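Local structure of glideosome-associated protein 50 (Plasmodium falciparum 3D7, 3TGH) at residues F192-S203 and A224-D234; N235-N243 and N264-G275. The protein is a component of the glideosome, the complex behind parasite gliding and host cell invasion, and may assemble and anchor it at the inner membrane complex. All coordinates share one frame; numbering follows the deposited sequence.

Contact 1 (F192-S203 and A224-D234); sequences FIIVVGDQPIYS and AEVDLYISGHD. With CO (cobalt (II) ion), chain G.
Val195 and Tyr229 face each other across neighbouring parallel strands, 192-196 and 228-231, in the core of a calcineurin-like metallophosphoesterase domain. The backbone ladder binds Val195 N to Leu228 O, Ile230 N to Val195 O (2.8 Å) and Gly197 N to Ile230 O. Asp227 extends it: its OD2 takes the N-H of Ile193 on the anti lone pair (2.9 Å), and its N donates to Ile193 O; OD1 salt-bridges Lys307.

Branched aliphatic residues suit these buried strands. Ile194 CG2 meets Ile230 CD1 on one face of the sheet; on the other, Val195 CG1 lies 3.7 Å from Tyr229 CD1. With CG anti to its backbone N (chi1 174°), the tyrosine reaches along the sheet, and its OH donates to Gln199 O (2.7 Å) from above the carbonyl plane. Gly197, having no side chain, leaves room beside that OH.

Beyond the strands polar groups dominate. His233 ND1 donates to Asp198 OD2 (3.1 Å), which lies near the imidazole plane; the N-H comes to the carboxylate's syn side, 35° out of its plane. OD2 also accepts from Thr82 N. Gln199 OE1 sits 3.6 Å above the centre of the imidazole and accepts from a cobalt-bound water. Ser203 OG donates to Asp234 OD2 (2.6 Å).

With ND1 engaged, NE2 of His233 is left to bind cobalt at 2.2 Å; Asp198 thus orients the ligand from the second shell, probably making it a stronger donor.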
loop_
_atom_site.group_PDB
_atom_site.type_symbol
_atom_site.label_atom_id
_atom_site.label_comp_id
_atom_site.label_asym_id
_atom_site.label_seq_id
_atom_site.Cartn_x
_atom_site.Cartn_y
_atom_site.Cartn_z
ATOM N N PHE A 192 -8.738 -11.639 -6.012
ATOM C CA PHE A 192 -7.878 -11.121 -4.955
ATOM C C PHE A 192 -8.220 -9.653 -4.697
ATOM O O PHE A 192 -8.393 -8.878 -5.638
ATOM C CB PHE A 192 -6.409 -11.192 -5.369
ATOM C CG PHE A 192 -5.909 -12.583 -5.646
ATOM C CD1 PHE A 192 -5.742 -13.030 -6.949
ATOM C CD2 PHE A 192 -5.570 -13.429 -4.603
ATOM C CE1 PHE A 192 -5.256 -14.315 -7.200
ATOM C CE2 PHE A 192 -5.089 -14.710 -4.846
ATOM C CZ PHE A 192 -4.934 -15.149 -6.144
ATOM N N ILE A 193 -8.293 -9.266 -3.426
ATOM C CA ILE A 193 -8.507 -7.859 -3.057
ATOM C C ILE A 193 -7.455 -7.471 -2.026
ATOM O O ILE A 193 -7.338 -8.110 -0.978
ATOM C CB ILE A 193 -9.919 -7.599 -2.487
ATOM C CG1 ILE A 193 -10.999 -8.136 -3.431
ATOM C CG2 ILE A 193 -10.141 -6.107 -2.258
ATOM C CD1 ILE A 193 -12.392 -8.107 -2.836
ATOM N N ILE A 194 -6.689 -6.431 -2.357
ATOM C CA ILE A 194 -5.590 -5.941 -1.540
ATOM C C ILE A 194 -5.824 -4.462 -1.269
ATOM O O ILE A 194 -6.021 -3.677 -2.189
ATOM C CB ILE A 194 -4.220 -6.121 -2.254
ATOM C CG1 ILE A 194 -3.939 -7.605 -2.524
ATOM C CG2 ILE A 194 -3.068 -5.509 -1.430
ATOM C CD1 ILE A 194 -4.537 -8.110 -3.827
ATOM N N VAL A 195 -5.804 -4.082 0.004
ATOM C CA VAL A 195 -5.983 -2.693 0.388
ATOM C C VAL A 195 -4.656 -2.174 0.953
ATOM O O VAL A 195 -3.951 -2.899 1.660
ATOM C CB VAL A 195 -7.123 -2.544 1.414
ATOM C CG1 VAL A 195 -7.325 -1.088 1.803
ATOM C CG2 VAL A 195 -8.432 -3.144 0.867
ATOM N N VAL A 196 -4.317 -0.936 0.603
ATOM C CA VAL A 196 -3.050 -0.309 0.981
ATOM C C VAL A 196 -3.335 1.032 1.636
ATOM O O VAL A 196 -4.088 1.845 1.086
ATOM C CB VAL A 196 -2.173 -0.066 -0.284
ATOM C CG1 VAL A 196 -0.874 0.646 0.085
ATOM C CG2 VAL A 196 -1.885 -1.387 -0.998
ATOM N N GLY A 197 -2.754 1.277 2.815
ATOM C CA GLY A 197 -2.972 2.525 3.530
ATOM C C GLY A 197 -1.816 2.845 4.458
ATOM O O GLY A 197 -0.787 2.146 4.459
ATOM N N ASP A 198 -1.985 3.894 5.255
ATOM C CA ASP A 198 -0.943 4.325 6.192
ATOM C C ASP A 198 -1.109 3.634 7.568
ATOM O O ASP A 198 -0.268 2.832 7.975
ATOM C CB ASP A 198 -0.951 5.849 6.326
ATOM C CG ASP A 198 -0.026 6.351 7.427
ATOM O OD1 ASP A 198 1.071 5.780 7.593
ATOM O OD2 ASP A 198 -0.385 7.331 8.107
ATOM N N GLN A 199 -2.199 3.947 8.259
ATOM C CA GLN A 199 -2.424 3.473 9.622
ATOM C C GLN A 199 -2.954 2.027 9.669
ATOM O O GLN A 199 -3.983 1.719 9.062
ATOM C CB GLN A 199 -3.402 4.421 10.334
ATOM C CG GLN A 199 -3.868 3.971 11.701
ATOM C CD GLN A 199 -2.757 3.922 12.720
ATOM O OE1 GLN A 199 -2.064 4.914 12.946
ATOM N NE2 GLN A 199 -2.594 2.765 13.365
ATOM N N PRO A 200 -2.266 1.136 10.412
ATOM C CA PRO A 200 -2.806 -0.217 10.609
ATOM C C PRO A 200 -4.053 -0.255 11.483
ATOM O O PRO A 200 -4.228 0.584 12.367
ATOM C CB PRO A 200 -1.671 -0.972 11.314
ATOM C CG PRO A 200 -0.712 0.044 11.756
ATOM C CD PRO A 200 -0.899 1.266 10.931
ATOM N N ILE A 201 -4.902 -1.246 11.226
ATOM C CA ILE A 201 -6.004 -1.581 12.103
ATOM C C ILE A 201 -5.437 -2.324 13.318
ATOM O O ILE A 201 -5.757 -1.994 14.461
ATOM C CB ILE A 201 -7.032 -2.473 11.385
ATOM C CG1 ILE A 201 -7.703 -1.701 10.249
ATOM C CG2 ILE A 201 -8.073 -3.011 12.386
ATOM C CD1 ILE A 201 -8.463 -2.592 9.258
ATOM N N TYR A 202 -4.595 -3.324 13.050
ATOM C CA TYR A 202 -3.980 -4.141 14.093
ATOM C C TYR A 202 -2.470 -4.051 13.968
ATOM O O TYR A 202 -1.927 -4.162 12.869
ATOM C CB TYR A 202 -4.405 -5.599 13.960
ATOM C CG TYR A 202 -5.873 -5.866 14.187
ATOM C CD1 TYR A 202 -6.537 -5.362 15.306
ATOM C CD2 TYR A 202 -6.594 -6.664 13.302
ATOM C CE1 TYR A 202 -7.882 -5.626 15.515
ATOM C CE2 TYR A 202 -7.935 -6.936 13.507
ATOM C CZ TYR A 202 -8.572 -6.422 14.616
ATOM O OH TYR A 202 -9.905 -6.694 14.808
ATOM N N SER A 203 -1.791 -3.847 15.096
ATOM C CA SER A 203 -0.333 -3.723 15.101
ATOM C C SER A 203 0.232 -3.955 16.499
ATOM O O SER A 203 -0.295 -3.433 17.487
ATOM C CB SER A 203 0.093 -2.342 14.597
ATOM O OG SER A 203 1.501 -2.146 14.660
ATOM N N ALA A 224 -16.333 -7.706 2.343
ATOM C CA ALA A 224 -15.832 -7.899 0.979
ATOM C C ALA A 224 -14.813 -9.039 0.829
ATOM O O ALA A 224 -14.317 -9.276 -0.265
ATOM C CB ALA A 224 -15.238 -6.593 0.447
ATOM N N GLU A 225 -14.515 -9.745 1.918
ATOM C CA GLU A 225 -13.559 -10.861 1.908
ATOM C C GLU A 225 -12.176 -10.449 1.396
ATOM O O GLU A 225 -11.545 -11.160 0.601
ATOM C CB GLU A 225 -14.101 -12.043 1.103
ATOM C CG GLU A 225 -15.435 -12.583 1.595
ATOM C CD GLU A 225 -15.740 -13.949 1.017
ATOM O OE1 GLU A 225 -15.052 -14.924 1.397
ATOM O OE2 GLU A 225 -16.660 -14.051 0.178
ATOM N N VAL A 226 -11.719 -9.290 1.859
ATOM C CA VAL A 226 -10.410 -8.774 1.519
ATOM C C VAL A 226 -9.321 -9.744 1.983
ATOM O O VAL A 226 -9.415 -10.333 3.063
ATOM C CB VAL A 226 -10.214 -7.369 2.140
ATOM C CG1 VAL A 226 -8.747 -6.952 2.146
ATOM C CG2 VAL A 226 -11.098 -6.357 1.395
ATOM N N ASP A 227 -8.293 -9.901 1.160
ATOM C CA ASP A 227 -7.201 -10.829 1.447
ATOM C C ASP A 227 -6.136 -10.209 2.346
ATOM O O ASP A 227 -5.769 -10.792 3.375
ATOM C CB ASP A 227 -6.569 -11.304 0.135
ATOM C CG ASP A 227 -7.535 -12.108 -0.710
ATOM O OD1 ASP A 227 -7.881 -13.243 -0.311
ATOM O OD2 ASP A 227 -7.957 -11.606 -1.775
ATOM N N LEU A 228 -5.650 -9.033 1.950
ATOM C CA LEU A 228 -4.567 -8.330 2.640
ATOM C C LEU A 228 -4.918 -6.864 2.873
ATOM O O LEU A 228 -5.389 -6.186 1.959
ATOM C CB LEU A 228 -3.302 -8.324 1.786
ATOM C CG LEU A 228 -2.231 -9.404 1.866
ATOM C CD1 LEU A 228 -2.798 -10.786 1.718
ATOM C CD2 LEU A 228 -1.191 -9.105 0.797
ATOM N N TYR A 229 -4.651 -6.369 4.078
ATOM C CA TYR A 229 -4.566 -4.932 4.305
ATOM C C TYR A 229 -3.112 -4.629 4.640
ATOM O O TYR A 229 -2.602 -5.077 5.662
ATOM C CB TYR A 229 -5.499 -4.448 5.428
ATOM C CG TYR A 229 -5.314 -2.973 5.759
ATOM C CD1 TYR A 229 -5.319 -2.010 4.754
ATOM C CD2 TYR A 229 -5.105 -2.544 7.059
ATOM C CE1 TYR A 229 -5.132 -0.668 5.037
ATOM C CE2 TYR A 229 -4.928 -1.189 7.358
ATOM C CZ TYR A 229 -4.933 -0.258 6.339
ATOM O OH TYR A 229 -4.751 1.081 6.603
ATOM N N ILE A 230 -2.442 -3.916 3.737
ATOM C CA ILE A 230 -1.033 -3.566 3.873
ATOM C C ILE A 230 -0.917 -2.123 4.354
ATOM O O ILE A 230 -1.431 -1.198 3.710
ATOM C CB ILE A 230 -0.276 -3.724 2.524
ATOM C CG1 ILE A 230 -0.515 -5.121 1.922
ATOM C CG2 ILE A 230 1.228 -3.430 2.724
ATOM C CD1 ILE A 230 0.049 -5.305 0.487
ATOM N N SER A 231 -0.271 -1.932 5.500
ATOM C CA SER A 231 -0.129 -0.610 6.088
ATOM C C SER A 231 1.323 -0.362 6.479
ATOM O O SER A 231 2.182 -1.235 6.330
ATOM C CB SER A 231 -1.057 -0.480 7.297
ATOM O OG SER A 231 -0.758 -1.473 8.251
ATOM N N GLY A 232 1.592 0.848 6.949
ATOM C CA GLY A 232 2.920 1.245 7.381
ATOM C C GLY A 232 2.775 1.919 8.728
ATOM O O GLY A 232 2.204 1.337 9.648
ATOM N N HIS A 233 3.285 3.140 8.827
ATOM C CA HIS A 233 3.117 4.010 9.994
ATOM C C HIS A 233 3.977 3.568 11.167
ATOM O O HIS A 233 4.815 4.325 11.640
ATOM C CB HIS A 233 1.648 4.107 10.416
ATOM C CG HIS A 233 1.365 5.280 11.291
ATOM N ND1 HIS A 233 0.900 6.480 10.797
ATOM C CD2 HIS A 233 1.497 5.444 12.627
ATOM C CE1 HIS A 233 0.748 7.331 11.798
ATOM N NE2 HIS A 233 1.107 6.727 12.915
ATOM N N ASP A 234 3.748 2.353 11.646
ATOM C CA ASP A 234 4.648 1.732 12.609
ATOM C C ASP A 234 5.880 1.218 11.867
ATOM O O ASP A 234 5.764 0.525 10.855
ATOM C CB ASP A 234 3.933 0.608 13.360
ATOM C CG ASP A 234 2.877 1.135 14.321
ATOM O OD1 ASP A 234 3.058 2.254 14.850
ATOM O OD2 ASP A 234 1.866 0.436 14.557
HETATM CO CO CO G . 0.557 7.537 14.870
HETATM O O HOH W 1 -1.329 6.082 15.165
HETATM O O HOH W 2 1.696 9.172 14.624
HETATM O O HOH W 3 -1.032 9.119 13.880
HETATM O O HOH W 4 2.087 6.295 16.051
#

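Contact 2 (N235-N243 and N264-G275); sequences NNMEVIEDN and NSKSLFFSSDIG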
loop_
_atom_site.group_PDB
_atom_site.type_symbol
_atom_site.label_atom_id
_atom_site.label_comp_id
_atom_site.label_asym_id
_atom_site.label_seq_id
_atom_site.Cartn_x
_atom_site.Cartn_y
_atom_site.Cartn_z
ATOM N N ASN A 235 7.058 1.579 12.366
ATOM C CA ASN A 235 8.310 1.331 11.662
ATOM C C ASN A 235 8.858 -0.050 11.966
ATOM O O ASN A 235 9.898 -0.209 12.622
ATOM C CB ASN A 235 9.336 2.421 11.970
ATOM C CG ASN A 235 8.827 3.806 11.640
ATOM O OD1 ASN A 235 8.937 4.718 12.455
ATOM N ND2 ASN A 235 8.249 3.968 10.447
ATOM N N ASN A 236 8.130 -1.047 11.478
ATOM C CA ASN A 236 8.473 -2.445 11.670
ATOM C C ASN A 236 7.807 -3.277 10.589
ATOM O O ASN A 236 7.075 -2.742 9.734
ATOM C CB ASN A 236 8.059 -2.918 13.075
ATOM C CG ASN A 236 6.569 -2.779 13.331
ATOM O OD1 ASN A 236 6.131 -1.833 13.981
ATOM N ND2 ASN A 236 5.785 -3.724 12.829
ATOM N N MET A 237 8.082 -4.574 10.609
ATOM C CA MET A 237 7.388 -5.517 9.744
ATOM C C MET A 237 6.580 -6.447 10.627
ATOM O O MET A 237 7.021 -6.817 11.722
ATOM C CB MET A 237 8.386 -6.302 8.886
ATOM C CG MET A 237 9.107 -5.422 7.859
ATOM S SD MET A 237 10.253 -6.306 6.755
ATOM C CE MET A 237 11.254 -7.185 7.927
ATOM N N GLU A 238 5.392 -6.815 10.167
ATOM C CA GLU A 238 4.533 -7.724 10.915
ATOM C C GLU A 238 3.462 -8.344 10.031
ATOM O O GLU A 238 3.032 -7.740 9.036
ATOM C CB GLU A 238 3.860 -6.987 12.084
ATOM C CG GLU A 238 2.855 -7.846 12.874
ATOM C CD GLU A 238 2.551 -7.313 14.262
ATOM O OE1 GLU A 238 2.460 -6.078 14.441
ATOM O OE2 GLU A 238 2.388 -8.141 15.180
ATOM N N VAL A 239 3.041 -9.551 10.392
ATOM C CA VAL A 239 1.802 -10.102 9.869
ATOM C C VAL A 239 0.927 -10.607 11.023
ATOM O O VAL A 239 1.376 -11.388 11.883
ATOM C CB VAL A 239 2.035 -11.184 8.771
ATOM C CG1 VAL A 239 3.001 -12.251 9.238
ATOM C CG2 VAL A 239 0.696 -11.794 8.324
ATOM N N ILE A 240 -0.298 -10.087 11.062
ATOM C CA ILE A 240 -1.344 -10.516 11.982
ATOM C C ILE A 240 -2.456 -11.123 11.143
ATOM O O ILE A 240 -2.952 -10.477 10.218
ATOM C CB ILE A 240 -1.872 -9.322 12.796
ATOM C CG1 ILE A 240 -0.815 -8.893 13.820
ATOM C CG2 ILE A 240 -3.206 -9.664 13.486
ATOM C CD1 ILE A 240 -1.080 -7.544 14.467
ATOM N N GLU A 241 -2.828 -12.367 11.429
ATOM C CA GLU A 241 -3.852 -13.041 10.635
ATOM C C GLU A 241 -5.074 -13.324 11.481
ATOM O O GLU A 241 -4.964 -13.881 12.576
ATOM C CB GLU A 241 -3.329 -14.338 10.008
ATOM C CG GLU A 241 -4.228 -14.832 8.866
ATOM C CD GLU A 241 -3.777 -16.150 8.253
ATOM O OE1 GLU A 241 -2.559 -16.343 8.050
ATOM O OE2 GLU A 241 -4.661 -16.988 7.957
ATOM N N ASP A 242 -6.236 -12.943 10.953
ATOM C CA ASP A 242 -7.501 -13.032 11.663
ATOM C C ASP A 242 -8.644 -13.180 10.656
ATOM O O ASP A 242 -8.832 -12.311 9.805
ATOM C CB ASP A 242 -7.702 -11.772 12.511
ATOM C CG ASP A 242 -9.109 -11.653 13.074
ATOM O OD1 ASP A 242 -9.479 -12.464 13.949
ATOM O OD2 ASP A 242 -9.842 -10.733 12.644
ATOM N N ASN A 243 -9.387 -14.285 10.754
ATOM C CA ASN A 243 -10.557 -14.538 9.898
ATOM C C ASN A 243 -10.232 -14.519 8.397
ATOM O O ASN A 243 -10.935 -13.884 7.609
ATOM C CB ASN A 243 -11.683 -13.533 10.203
ATOM C CG ASN A 243 -12.105 -13.533 11.674
ATOM O OD1 ASN A 243 -12.543 -12.506 12.202
ATOM N ND2 ASN A 243 -11.984 -14.682 12.334
ATOM N N ASN A 264 0.561 -8.760 19.633
ATOM C CA ASN A 264 -0.833 -9.093 19.341
ATOM C C ASN A 264 -0.998 -10.614 19.357
ATOM O O ASN A 264 -0.131 -11.340 18.871
ATOM C CB ASN A 264 -1.244 -8.512 17.977
ATOM C CG ASN A 264 -2.734 -8.650 17.699
ATOM O OD1 ASN A 264 -3.209 -9.720 17.329
ATOM N ND2 ASN A 264 -3.475 -7.556 17.865
ATOM N N SER A 265 -2.094 -11.094 19.941
ATOM C CA SER A 265 -2.310 -12.537 20.130
ATOM C C SER A 265 -2.369 -13.319 18.811
ATOM O O SER A 265 -2.095 -14.521 18.788
ATOM C CB SER A 265 -3.593 -12.783 20.929
ATOM O OG SER A 265 -4.718 -12.264 20.238
ATOM N N LYS A 266 -2.730 -12.635 17.724
ATOM C CA LYS A 266 -2.781 -13.253 16.397
ATOM C C LYS A 266 -1.606 -12.850 15.496
ATOM O O LYS A 266 -1.649 -13.051 14.280
ATOM C CB LYS A 266 -4.120 -12.931 15.730
ATOM C CG LYS A 266 -5.298 -13.622 16.410
ATOM C CD LYS A 266 -6.559 -13.583 15.565
ATOM C CE LYS A 266 -7.586 -14.604 16.045
ATOM N NZ LYS A 266 -8.748 -14.692 15.112
ATOM N N SER A 267 -0.553 -12.298 16.091
ATOM C CA SER A 267 0.667 -12.007 15.350
ATOM C C SER A 267 1.402 -13.308 15.026
ATOM O O SER A 267 1.635 -14.143 15.907
ATOM C CB SER A 267 1.574 -11.068 16.145
ATOM O OG SER A 267 2.758 -10.786 15.430
ATOM N N LEU A 268 1.753 -13.479 13.755
ATOM C CA LEU A 268 2.485 -14.654 13.298
ATOM C C LEU A 268 3.977 -14.364 13.149
ATOM O O LEU A 268 4.803 -15.272 13.196
ATOM C CB LEU A 268 1.923 -15.134 11.958
ATOM C CG LEU A 268 0.469 -15.614 11.968
ATOM C CD1 LEU A 268 0.012 -15.908 10.541
ATOM C CD2 LEU A 268 0.309 -16.835 12.861
ATOM N N PHE A 269 4.312 -13.094 12.961
ATOM C CA PHE A 269 5.681 -12.680 12.752
ATOM C C PHE A 269 5.800 -11.196 13.029
ATOM O O PHE A 269 4.919 -10.418 12.651
ATOM C CB PHE A 269 6.092 -12.971 11.299
ATOM C CG PHE A 269 7.260 -12.153 10.817
ATOM C CD1 PHE A 269 8.549 -12.464 11.207
ATOM C CD2 PHE A 269 7.064 -11.078 9.959
ATOM C CE1 PHE A 269 9.629 -11.716 10.755
ATOM C CE2 PHE A 269 8.138 -10.324 9.508
ATOM C CZ PHE A 269 9.423 -10.643 9.910
ATOM N N PHE A 270 6.888 -10.813 13.687
ATOM C CA PHE A 270 7.200 -9.410 13.923
ATOM C C PHE A 270 8.706 -9.209 13.838
ATOM O O PHE A 270 9.470 -10.000 14.389
ATOM C CB PHE A 270 6.710 -8.965 15.306
ATOM C CG PHE A 270 6.971 -7.513 15.606
ATOM C CD1 PHE A 270 5.958 -6.577 15.494
ATOM C CD2 PHE A 270 8.236 -7.085 16.004
ATOM C CE1 PHE A 270 6.187 -5.235 15.768
ATOM C CE2 PHE A 270 8.475 -5.752 16.272
ATOM C CZ PHE A 270 7.447 -4.819 16.151
ATOM N N SER A 271 9.126 -8.135 13.172
ATOM C CA SER A 271 10.535 -7.751 13.140
ATOM C C SER A 271 10.682 -6.236 13.074
ATOM O O SER A 271 9.963 -5.568 12.336
ATOM C CB SER A 271 11.233 -8.375 11.935
ATOM O OG SER A 271 12.591 -7.982 11.878
ATOM N N SER A 272 11.629 -5.703 13.840
ATOM C CA SER A 272 11.950 -4.284 13.793
ATOM C C SER A 272 12.993 -3.981 12.710
ATOM O O SER A 272 13.368 -2.827 12.532
ATOM C CB SER A 272 12.451 -3.807 15.163
ATOM O OG SER A 272 13.637 -4.478 15.532
ATOM N N ASP A 273 13.447 -5.005 11.981
ATOM C CA ASP A 273 14.438 -4.823 10.918
ATOM C C ASP A 273 13.946 -3.851 9.837
ATOM O O ASP A 273 12.768 -3.852 9.488
ATOM C CB ASP A 273 14.776 -6.155 10.234
ATOM C CG ASP A 273 15.648 -7.064 11.086
ATOM O OD1 ASP A 273 15.791 -6.812 12.302
ATOM O OD2 ASP A 273 16.190 -8.040 10.518
ATOM N N ILE A 274 14.864 -3.039 9.322
ATOM C CA ILE A 274 14.615 -2.238 8.129
ATOM C C ILE A 274 14.508 -3.209 6.964
ATOM O O ILE A 274 15.326 -4.123 6.832
ATOM C CB ILE A 274 15.736 -1.192 7.923
ATOM C CG1 ILE A 274 15.590 -0.090 8.966
ATOM C CG2 ILE A 274 15.701 -0.590 6.513
ATOM C CD1 ILE A 274 16.770 0.848 9.037
ATOM N N GLY A 275 13.474 -3.044 6.146
ATOM C CA GLY A 275 13.216 -3.994 5.078
ATOM C C GLY A 275 12.020 -3.660 4.213
ATOM O O GLY A 275 11.601 -2.508 4.125
#
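Glu238 and Ser267 meet across an antiparallel pairing at the border of a mixed sheet, where strand 267-271 is outermost beside 237-242. A classic beta bulge interrupts it: Leu268 and Phe269 both face Val239, whose O accepts from Leu268 N while its N donates to Phe269 O.

On one face, a chi1 of 176° sets Glu238 CG opposite the amide nitrogen, turning the carboxylate to the partner strand. Its OE2 receives Ser267 OG at 2.7 Å on the anti lone pair, and Ser204 OG binds it too. Its carboxylate stands nearly upright to the Phe270 ring (87°), meeting the ring's edge, with OE1 3.7 Å from CD1. The Asn236 amide instead inclines only 30° to that ring, with ND2 3.3 Å from CE1. Farther along, the Ile240 and Asn264 side chains cross at about a right angle, Ile240 CD1 3.6 Å from Asn264 CB; the amide oxygen accepts from Lys266 N in an Asx turn suited to this reversal.

The other face is largely apolar. Val239 CG1 touches Phe269 CB and lies at the edge of its ring, while Met237 CB nears CE2; Ile299 and Phe290 of two strands in the second sheet pack against this layer.

At the exposed end a long, flexible lysine fits: Lys266, fully drawn out, lays CD 3.4 Å from Glu241 O and puts NZ 2.6 Å from Asp242 OD1, a salt bridge on the carboxylate's anti lone pair.

Overall arrangement
Contacts 1 and 2 belong to one seven-stranded mixed sheet and follow one another in the chain, with centres about 12 Å apart. Strand 245-250 lies between 228-231 and 237-242, so contact 1 is an interior parallel pair and contact 2 the antiparallel border. The chain passes from one to the other at Asp234-Asn235. They also touch directly: Ile240 CD1 lies 3.8 Å from Tyr202 C, and Glu238 OE1 is 3.7 Å from Ser203 C. Contact 1 supplies the cobalt ligand His233; contact 2 stays outside the coordination shell, the Asn235 side chain being, at the nearest atoms, about 9 Å from the metal and about 7 Å from the side chain of His233.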